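Long-range contacts in N-acetylneuraminate lyase (Peptoclostridium difficile, PDB 4WOZ), which belongs to the dihydrodipicolinate synthetase family of TIM-barrel proteins, is named as a lyase, and is built as an assembly of four chains: residues 36-41 and 77-82; 113-118 and 143-148; 73-78 and 107-112. All coordinates share one frame; numbering follows the deposited sequence.

Contact 1 (36-41 and 77-82)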
loop_
_atom_site.group_PDB
_atom_site.type_symbol
_atom_site.label_atom_id
_atom_site.label_comp_id
_atom_site.label_asym_id
_atom_site.label_seq_id
_atom_site.Cartn_x
_atom_site.Cartn_y
_atom_site.Cartn_z
ATOM N N GLY A 36 -28.863 -26.619 -9.206
ATOM C CA GLY A 36 -28.426 -25.281 -9.567
ATOM C C GLY A 36 -27.016 -25.295 -10.129
ATOM O O GLY A 36 -26.736 -24.653 -11.139
ATOM N N LEU A 37 -26.128 -26.034 -9.473
ATOM C CA LEU A 37 -24.744 -26.130 -9.920
ATOM C C LEU A 37 -24.697 -26.708 -11.329
ATOM O O LEU A 37 -23.956 -26.223 -12.182
ATOM C CB LEU A 37 -23.935 -27.011 -8.965
ATOM C CG LEU A 37 -22.501 -27.369 -9.382
ATOM C CD1 LEU A 37 -21.711 -26.112 -9.748
ATOM C CD2 LEU A 37 -21.830 -28.111 -8.243
ATOM N N ARG A 38 -25.498 -27.741 -11.574
ATOM C CA ARG A 38 -25.540 -28.364 -12.893
ATOM C C ARG A 38 -26.124 -27.407 -13.936
ATOM O O ARG A 38 -25.737 -27.444 -15.103
ATOM C CB ARG A 38 -26.342 -29.672 -12.840
ATOM C CG ARG A 38 -25.555 -30.834 -12.245
ATOM C CD ARG A 38 -26.445 -32.022 -11.897
ATOM N NE ARG A 38 -25.681 -33.124 -11.319
ATOM C CZ ARG A 38 -24.861 -33.916 -12.005
ATOM N NH1 ARG A 38 -24.696 -33.741 -13.308
ATOM N NH2 ARG A 38 -24.197 -34.879 -11.384
ATOM N N GLN A 39 -27.044 -26.543 -13.519
ATOM C CA GLN A 39 -27.635 -25.585 -14.447
ATOM C C GLN A 39 -26.597 -24.525 -14.818
ATOM O O GLN A 39 -26.511 -24.108 -15.969
ATOM C CB GLN A 39 -28.862 -24.915 -13.826
ATOM C CG GLN A 39 -29.957 -25.893 -13.401
ATOM C CD GLN A 39 -31.212 -25.191 -12.916
ATOM O OE1 GLN A 39 -31.146 -24.108 -12.331
ATOM N NE2 GLN A 39 -32.362 -25.811 -13.142
ATOM N N ILE A 40 -25.813 -24.080 -13.839
ATOM C CA ILE A 40 -24.778 -23.082 -14.107
ATOM C C ILE A 40 -23.826 -23.664 -15.151
ATOM O O ILE A 40 -23.509 -23.022 -16.151
ATOM C CB ILE A 40 -23.964 -22.740 -12.828
ATOM C CG1 ILE A 40 -24.851 -21.999 -11.818
ATOM C CG2 ILE A 40 -22.750 -21.884 -13.191
ATOM C CD1 ILE A 40 -24.167 -21.737 -10.473
ATOM N N ILE A 41 -23.380 -24.889 -14.902
ATOM C CA ILE A 41 -22.469 -25.583 -15.803
ATOM C C ILE A 41 -23.061 -25.677 -17.209
ATOM O O ILE A 41 -22.422 -25.303 -18.189
ATOM C CB ILE A 41 -22.175 -26.998 -15.279
ATOM C CG1 ILE A 41 -21.433 -26.897 -13.944
ATOM C CG2 ILE A 41 -21.373 -27.794 -16.319
ATOM C CD1 ILE A 41 -21.200 -28.227 -13.260
ATOM N N ALA A 77 -19.028 -31.317 -11.506
ATOM C CA ALA A 77 -18.593 -30.609 -12.710
ATOM C C ALA A 77 -18.178 -31.586 -13.805
ATOM O O ALA A 77 -18.617 -31.475 -14.951
ATOM C CB ALA A 77 -17.439 -29.665 -12.383
ATOM N N LYS A 78 -17.339 -32.549 -13.440
ATOM C CA LYS A 78 -16.859 -33.543 -14.390
ATOM C C LYS A 78 -17.998 -34.406 -14.920
ATOM O O LYS A 78 -18.083 -34.668 -16.119
ATOM C CB LYS A 78 -15.794 -34.427 -13.730
ATOM C CG LYS A 78 -15.204 -35.484 -14.651
ATOM C CD LYS A 78 -14.528 -34.857 -15.859
ATOM C CE LYS A 78 -14.014 -35.920 -16.824
ATOM N NZ LYS A 78 -13.367 -35.290 -18.002
ATOM N N ASP A 79 -18.874 -34.847 -14.029
ATOM C CA ASP A 79 -20.000 -35.684 -14.433
ATOM C C ASP A 79 -20.900 -34.944 -15.414
ATOM O O ASP A 79 -21.295 -35.491 -16.443
ATOM C CB ASP A 79 -20.823 -36.100 -13.213
ATOM C CG ASP A 79 -21.981 -37.011 -13.575
ATOM O OD1 ASP A 79 -21.722 -38.108 -14.111
ATOM O OD2 ASP A 79 -23.148 -36.634 -13.323
ATOM N N GLU A 80 -21.210 -33.692 -15.092
ATOM C CA GLU A 80 -22.076 -32.874 -15.926
ATOM C C GLU A 80 -21.460 -32.493 -17.267
ATOM O O GLU A 80 -22.146 -32.481 -18.286
ATOM C CB GLU A 80 -22.474 -31.602 -15.173
ATOM C CG GLU A 80 -23.571 -30.808 -15.859
ATOM C CD GLU A 80 -24.751 -31.689 -16.242
ATOM O OE1 GLU A 80 -25.320 -32.350 -15.348
ATOM O OE2 GLU A 80 -25.106 -31.721 -17.437
ATOM N N VAL A 81 -20.171 -32.166 -17.263
ATOM C CA VAL A 81 -19.486 -31.775 -18.489
ATOM C C VAL A 81 -19.074 -32.977 -19.327
ATOM O O VAL A 81 -19.209 -32.965 -20.549
ATOM C CB VAL A 81 -18.218 -30.947 -18.182
ATOM C CG1 VAL A 81 -17.431 -30.711 -19.464
ATOM C CG2 VAL A 81 -18.602 -29.619 -17.547
ATOM N N LYS A 82 -18.571 -34.007 -18.654
ATOM C CA LYS A 82 -18.104 -35.222 -19.310
ATOM C C LYS A 82 -16.866 -34.888 -20.138
ATOM O O LYS A 82 -15.784 -34.689 -19.585
ATOM C CB LYS A 82 -19.209 -35.810 -20.191
ATOM C CG LYS A 82 -20.465 -36.187 -19.411
ATOM C CD LYS A 82 -21.568 -36.706 -20.324
ATOM C CE LYS A 82 -22.831 -37.051 -19.538
ATOM N NZ LYS A 82 -23.455 -35.849 -18.909
#
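Ile41 packs closely against the flank of helix 67-81 with both of its branches. At one end Ile41 CD1 lies 3.6 Å from Ala77 CA; at the other, Ile41 CG2 lies 3.5 Å from Val81 CG2. With chi1 at -64°, CG2 stands anti to the backbone N while CG1 takes the site beside it, and this divergence lets one residue span the helical turn between Ala77 and Val81. The small methyl of Ala77 suits its place because CD1 can settle almost on the helix backbone. Val81 meets Ile41 with the two side chains about at right angles, a beta-branched surface against a beta-branched surface, and both also rest on Leu53 of strand 52-55 beneath. Glu80 contributes its aliphatic part, its CG lying 3.8 Å from Ile41 CG2. In the TIM barrel these are consecutive outer helices, 34-48 and 67-81, crossing at -53° with local axes 9.9 Å apart, and the apolar part of their interface faces the strands. The outer side is polar and more open to solvent. Here Arg38, extended from CG to NE, carries its guanidinium across to two acidic residues that meet it at the edge, near its plane. In one salt bridge Arg38 NH2 donates to Asp79 OD2 at 2.8 Å, on the anti side of the carboxylate, in a fairly straight bond of 154°. In the other, NH1 donates to Glu80 OE1, also on the anti side; the modelled separation is very short and its exact value doubtful. A weak bond from NH1 to Asp79 OD2 completes the network. Both carboxylates stand nearly perpendicular to the guanidinium. Outside the segments, Glu34 binds Arg38 NE and Arg42 binds Glu80 OE2, so opposite charges continue along this partly exposed side, where Asp79 is the solvent-exposed member.

Contact 2 (113-118 and 143-148)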
loop_
_atom_site.group_PDB
_atom_site.type_symbol
_atom_site.label_atom_id
_atom_site.label_comp_id
_atom_site.label_asym_id
_atom_site.label_seq_id
_atom_site.Cartn_x
_atom_site.Cartn_y
_atom_site.Cartn_z
ATOM N N ALA A 113 -6.274 -30.157 -16.640
ATOM C CA ALA A 113 -5.172 -29.465 -15.996
ATOM C C ALA A 113 -5.578 -29.001 -14.607
ATOM O O ALA A 113 -6.765 -28.982 -14.263
ATOM C CB ALA A 113 -4.741 -28.271 -16.834
ATOM N N ILE A 114 -4.589 -28.649 -13.798
ATOM C CA ILE A 114 -4.877 -28.157 -12.465
ATOM C C ILE A 114 -4.260 -26.777 -12.332
ATOM O O ILE A 114 -3.400 -26.387 -13.129
ATOM C CB ILE A 114 -4.312 -29.087 -11.359
ATOM C CG1 ILE A 114 -2.783 -29.072 -11.376
ATOM C CG2 ILE A 114 -4.839 -30.498 -11.564
ATOM C CD1 ILE A 114 -2.153 -29.823 -10.212
ATOM N N SER A 115 -4.712 -26.039 -11.329
ATOM C CA SER A 115 -4.222 -24.695 -11.082
ATOM C C SER A 115 -4.029 -24.551 -9.583
ATOM O O SER A 115 -4.657 -25.268 -8.803
ATOM C CB SER A 115 -5.249 -23.670 -11.579
ATOM O OG SER A 115 -4.753 -22.350 -11.457
ATOM N N ALA A 116 -3.168 -23.628 -9.175
ATOM C CA ALA A 116 -2.924 -23.421 -7.751
ATOM C C ALA A 116 -2.600 -21.973 -7.437
ATOM O O ALA A 116 -1.620 -21.421 -7.930
ATOM C CB ALA A 116 -1.783 -24.328 -7.272
ATOM N N VAL A 117 -3.441 -21.358 -6.615
ATOM C CA VAL A 117 -3.218 -19.976 -6.221
ATOM C C VAL A 117 -2.010 -19.942 -5.300
ATOM O O VAL A 117 -1.676 -20.939 -4.662
ATOM C CB VAL A 117 -4.436 -19.398 -5.458
ATOM C CG1 VAL A 117 -4.732 -20.234 -4.230
ATOM C CG2 VAL A 117 -4.164 -17.956 -5.056
ATOM N N THR A 118 -1.345 -18.797 -5.252
ATOM C CA THR A 118 -0.192 -18.624 -4.382
ATOM C C THR A 118 -0.696 -18.766 -2.945
ATOM O O THR A 118 -1.739 -18.217 -2.592
ATOM C CB THR A 118 0.417 -17.220 -4.564
ATOM O OG1 THR A 118 0.788 -17.033 -5.936
ATOM C CG2 THR A 118 1.647 -17.051 -3.691
ATOM N N ARG A 143 -0.781 -31.346 -15.610
ATOM C CA ARG A 143 -0.077 -30.115 -15.959
ATOM C C ARG A 143 -0.631 -28.999 -15.079
ATOM O O ARG A 143 -1.829 -28.965 -14.795
ATOM C CB ARG A 143 -0.296 -29.787 -17.437
ATOM C CG ARG A 143 0.201 -30.872 -18.379
ATOM C CD ARG A 143 -0.341 -30.687 -19.790
ATOM N NE ARG A 143 -1.793 -30.845 -19.852
ATOM C CZ ARG A 143 -2.520 -30.651 -20.949
ATOM N NH1 ARG A 143 -1.933 -30.288 -22.084
ATOM N NH2 ARG A 143 -3.837 -30.822 -20.916
ATOM N N LEU A 144 0.230 -28.081 -14.648
ATOM C CA LEU A 144 -0.232 -27.012 -13.771
ATOM C C LEU A 144 -0.082 -25.575 -14.261
ATOM O O LEU A 144 0.904 -25.200 -14.905
ATOM C CB LEU A 144 0.435 -27.151 -12.392
ATOM C CG LEU A 144 -0.001 -26.154 -11.315
ATOM C CD1 LEU A 144 0.105 -26.785 -9.951
ATOM C CD2 LEU A 144 0.856 -24.905 -11.393
ATOM N N ILE A 145 -1.084 -24.775 -13.918
ATOM C CA ILE A 145 -1.119 -23.366 -14.261
ATOM C C ILE A 145 -1.029 -22.566 -12.961
ATOM O O ILE A 145 -1.751 -22.845 -12.008
ATOM C CB ILE A 145 -2.438 -23.009 -14.970
ATOM C CG1 ILE A 145 -2.509 -23.726 -16.320
ATOM C CG2 ILE A 145 -2.551 -21.500 -15.143
ATOM C CD1 ILE A 145 -3.879 -23.673 -16.955
ATOM N N ILE A 146 -0.136 -21.586 -12.925
ATOM C CA ILE A 146 0.027 -20.736 -11.747
ATOM C C ILE A 146 -1.125 -19.735 -11.671
ATOM O O ILE A 146 -1.590 -19.248 -12.700
ATOM C CB ILE A 146 1.333 -19.937 -11.824
ATOM C CG1 ILE A 146 2.523 -20.895 -11.907
ATOM C CG2 ILE A 146 1.445 -19.009 -10.624
ATOM C CD1 ILE A 146 3.825 -20.203 -12.259
ATOM N N TYR A 147 -1.580 -19.433 -10.455
ATOM C CA TYR A 147 -2.672 -18.478 -10.236
ATOM C C TYR A 147 -2.193 -17.417 -9.238
ATOM O O TYR A 147 -2.228 -17.629 -8.028
ATOM C CB TYR A 147 -3.907 -19.225 -9.713
ATOM C CG TYR A 147 -5.105 -18.364 -9.364
ATOM C CD1 TYR A 147 -5.326 -17.140 -9.993
ATOM C CD2 TYR A 147 -6.038 -18.793 -8.419
ATOM C CE1 TYR A 147 -6.447 -16.362 -9.689
ATOM C CE2 TYR A 147 -7.163 -18.025 -8.109
ATOM C CZ TYR A 147 -7.360 -16.811 -8.746
ATOM O OH TYR A 147 -8.461 -16.041 -8.435
ATOM N N SER A 148 -1.757 -16.271 -9.762
ATOM C CA SER A 148 -1.214 -15.173 -8.950
ATOM C C SER A 148 -2.176 -14.331 -8.097
ATOM O O SER A 148 -1.963 -14.185 -6.888
ATOM C CB SER A 148 -0.398 -14.235 -9.847
ATOM O OG SER A 148 0.237 -13.227 -9.082
#
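Arg143 opens the pairing by offering its O to Ile114 N at 3.0 Å, the start of a parallel ladder between strands 113-117 and 144-147, neighbours in the TIM barrel joined by a beta-alpha-beta crossover through helix 126-138. Its guanidinium turns elsewhere, NH1 bonding to Thr13 O. Leu144 comes next, CD1 lying 3.8 Å from Ile114 CD1 and also touching Ala116 CB; these branched and small apolar groups suit the face that packs on helix 126-138. Ile145 uses both its N and its O toward the other strand, straddling Ser115: its N donates to Ile114 O at 2.9 Å, and its O accepts from Ala116 N at 3.3 Å. Ser115 OG sits near that same O, on the face looking into the barrel, and has Tyr54 OH as its partner. Ile146 packs on Ile171 and Val174 of strand 171-176 and on Tyr133. Tyr147 N reaches Ala116 O from well above the carbonyl plane. With CG anti to the backbone N (chi1 177°), its ring lies beside Val117, CD2 3.4 Å from Val117 CB, and also packs on Tyr121 of a neighbouring subunit. Just before Ser148, Tyr147 O accepts from Thr118 N, the residue after the last bridge partner Val117, at 3.1 Å.

Contact 3 (73-78 and 107-112)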
loop_
_atom_site.group_PDB
_atom_site.type_symbol
_atom_site.label_atom_id
_atom_site.label_comp_id
_atom_site.label_asym_id
_atom_site.label_seq_id
_atom_site.Cartn_x
_atom_site.Cartn_y
_atom_site.Cartn_z
ATOM N N ILE A 73 -18.043 -30.757 -5.636
ATOM C CA ILE A 73 -18.114 -29.810 -6.739
ATOM C C ILE A 73 -17.306 -30.344 -7.927
ATOM O O ILE A 73 -17.773 -30.316 -9.066
ATOM C CB ILE A 73 -17.581 -28.421 -6.305
ATOM C CG1 ILE A 73 -18.552 -27.799 -5.299
ATOM C CG2 ILE A 73 -17.413 -27.504 -7.517
ATOM C CD1 ILE A 73 -18.025 -26.568 -4.617
ATOM N N PHE A 74 -16.106 -30.851 -7.661
ATOM C CA PHE A 74 -15.275 -31.384 -8.730
ATOM C C PHE A 74 -15.950 -32.571 -9.408
ATOM O O PHE A 74 -15.892 -32.710 -10.630
ATOM C CB PHE A 74 -13.899 -31.803 -8.199
ATOM C CG PHE A 74 -12.980 -30.645 -7.900
ATOM C CD1 PHE A 74 -12.751 -29.655 -8.856
ATOM C CD2 PHE A 74 -12.327 -30.553 -6.672
ATOM C CE1 PHE A 74 -11.886 -28.593 -8.596
ATOM C CE2 PHE A 74 -11.457 -29.494 -6.400
ATOM C CZ PHE A 74 -11.236 -28.511 -7.366
ATOM N N GLU A 75 -16.598 -33.421 -8.614
ATOM C CA GLU A 75 -17.285 -34.587 -9.160
ATOM C C GLU A 75 -18.480 -34.181 -10.011
ATOM O O GLU A 75 -18.679 -34.703 -11.109
ATOM C CB GLU A 75 -17.781 -35.513 -8.044
ATOM C CG GLU A 75 -16.707 -36.297 -7.332
ATOM C CD GLU A 75 -17.295 -37.347 -6.406
ATOM O OE1 GLU A 75 -16.543 -37.936 -5.599
ATOM O OE2 GLU A 75 -18.518 -37.587 -6.491
ATOM N N ILE A 76 -19.289 -33.264 -9.493
ATOM C CA ILE A 76 -20.457 -32.816 -10.232
ATOM C C ILE A 76 -20.072 -32.138 -11.540
ATOM O O ILE A 76 -20.709 -32.364 -12.567
ATOM C CB ILE A 76 -21.308 -31.837 -9.400
ATOM C CG1 ILE A 76 -21.889 -32.565 -8.183
ATOM C CG2 ILE A 76 -22.407 -31.251 -10.270
ATOM C CD1 ILE A 76 -22.642 -31.670 -7.217
ATOM N N ALA A 77 -19.028 -31.317 -11.506
ATOM C CA ALA A 77 -18.593 -30.609 -12.710
ATOM C C ALA A 77 -18.178 -31.586 -13.805
ATOM O O ALA A 77 -18.617 -31.475 -14.951
ATOM C CB ALA A 77 -17.439 -29.665 -12.383
ATOM N N LYS A 78 -17.339 -32.549 -13.440
ATOM C CA LYS A 78 -16.859 -33.543 -14.390
ATOM C C LYS A 78 -17.998 -34.406 -14.920
ATOM O O LYS A 78 -18.083 -34.668 -16.119
ATOM C CB LYS A 78 -15.794 -34.427 -13.730
ATOM C CG LYS A 78 -15.204 -35.484 -14.651
ATOM C CD LYS A 78 -14.528 -34.857 -15.859
ATOM C CE LYS A 78 -14.014 -35.920 -16.824
ATOM N NZ LYS A 78 -13.367 -35.290 -18.002
ATOM N N THR A 107 -7.181 -35.126 -10.817
ATOM C CA THR A 107 -6.447 -35.791 -11.886
ATOM C C THR A 107 -7.092 -37.145 -12.189
ATOM O O THR A 107 -7.216 -37.544 -13.356
ATOM C CB THR A 107 -4.969 -36.009 -11.510
ATOM O OG1 THR A 107 -4.307 -34.742 -11.416
ATOM C CG2 THR A 107 -4.270 -36.863 -12.562
ATOM N N ASP A 108 -7.516 -37.844 -11.140
ATOM C CA ASP A 108 -8.148 -39.143 -11.318
ATOM C C ASP A 108 -9.514 -38.987 -11.982
ATOM O O ASP A 108 -9.964 -39.883 -12.692
ATOM C CB ASP A 108 -8.285 -39.869 -9.976
ATOM C CG ASP A 108 -6.944 -40.309 -9.411
ATOM O OD1 ASP A 108 -5.973 -40.407 -10.189
ATOM O OD2 ASP A 108 -6.866 -40.573 -8.190
ATOM N N LEU A 109 -10.165 -37.850 -11.751
ATOM C CA LEU A 109 -11.466 -37.574 -12.354
ATOM C C LEU A 109 -11.291 -37.224 -13.830
ATOM O O LEU A 109 -12.263 -37.138 -14.580
ATOM C CB LEU A 109 -12.158 -36.414 -11.638
ATOM C CG LEU A 109 -12.873 -36.732 -10.324
ATOM C CD1 LEU A 109 -13.445 -35.453 -9.737
ATOM C CD2 LEU A 109 -13.991 -37.744 -10.577
ATOM N N GLY A 110 -10.045 -37.017 -14.236
ATOM C CA GLY A 110 -9.776 -36.692 -15.621
ATOM C C GLY A 110 -9.740 -35.216 -15.979
ATOM O O GLY A 110 -9.977 -34.867 -17.136
ATOM N N TYR A 111 -9.466 -34.343 -15.010
ATOM C CA TYR A 111 -9.375 -32.917 -15.314
ATOM C C TYR A 111 -8.181 -32.727 -16.243
ATOM O O TYR A 111 -7.132 -33.332 -16.043
ATOM C CB TYR A 111 -9.198 -32.080 -14.036
ATOM C CG TYR A 111 -10.515 -31.702 -13.389
ATOM C CD1 TYR A 111 -11.298 -32.663 -12.756
ATOM C CD2 TYR A 111 -11.016 -30.401 -13.479
ATOM C CE1 TYR A 111 -12.556 -32.346 -12.234
ATOM C CE2 TYR A 111 -12.279 -30.073 -12.957
ATOM C CZ TYR A 111 -13.039 -31.055 -12.342
ATOM O OH TYR A 111 -14.302 -30.776 -11.871
ATOM N N ASP A 112 -8.358 -31.889 -17.259
ATOM C CA ASP A 112 -7.328 -31.616 -18.257
ATOM C C ASP A 112 -6.084 -30.943 -17.691
ATOM O O ASP A 112 -4.976 -31.125 -18.209
ATOM C CB ASP A 112 -7.921 -30.754 -19.373
ATOM C CG ASP A 112 -9.094 -31.427 -20.059
ATOM O OD1 ASP A 112 -8.869 -32.390 -20.827
ATOM O OD2 ASP A 112 -10.244 -31.005 -19.821
#
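The rings of Phe74 and Tyr111 form an offset edge-to-face pair, with centroids 5.5 Å apart and planes at 83°. Phe74 presents its edge, through CD1, to the face of Tyr111, while the Tyr111 hydroxyl lies at the edge of the phenylalanine ring, close to its plane. At the edge of the tyrosine ring stands Phe74 O, and Lys78 CB approaches that ring obliquely. Tyr111 OH donates to Phe74 O at 2.8 Å, in the carbonyl plane and on a lone pair, with an angle of 113° at the oxygen. Because Lys78 N already binds Phe74 O in the ordinary helical manner, this carbonyl serves two donors. Tyrosine suits the position: the ring fills apolar space shared with Leu87 and Ala89 of strand 86-90, while its OH finds an acceptor in the helix backbone. Tyr111 OH also lies 3.4 Å from Ala77 CB. Leu109 fills the neighbouring space with CD1, which lies 4.0 Å from Phe74 CB and also meets Glu75 CG, so the acidic residue uses its aliphatic part here. These residues tie helix 67-81 to the end of helix 96-109, successive outer helices of the barrel, where Gly110 closes a Schellman motif with positive phi; a CB here would press on Leu109 O, which glycine avoids. Over this turn runs the Lys78 chain, bent at chi2 (60°), which brings Lys78 CE to 3.1 Å from Leu109 O. Lys78 NZ hydrogen-bonds to Lys82 O, just beyond the end of its own helix. The contact combines apolar packing with polar atoms of the two backbones; the directional hydroxyl bond probably fixes where the end of the Tyr111 side chain sits, and with the perpendicular Phe74 edge it probably limits how the ring can turn and slide against helix 67-81.

The contacts follow one another around the barrel. Contact 1 joins helices 34-48 and 67-81, contact 3 joins the latter to the end of helix 96-109 and the turn after it, and contact 2 pairs the strand that comes next, 113-117, with 144-147. Contacts 1 and 3 share Ala77 and Lys78, and their centres are only 10 Å apart. Contact 2 lies further in, its centre 15 Å from that of contact 3 and 21 Å from that of contact 1. A probable hydrogen bond from Arg143 NH2 to Asp112 O links contacts 2 and 3. Helix-to-helix packing in the outer layer is thereby connected through a short turn to the parallel sheet inside.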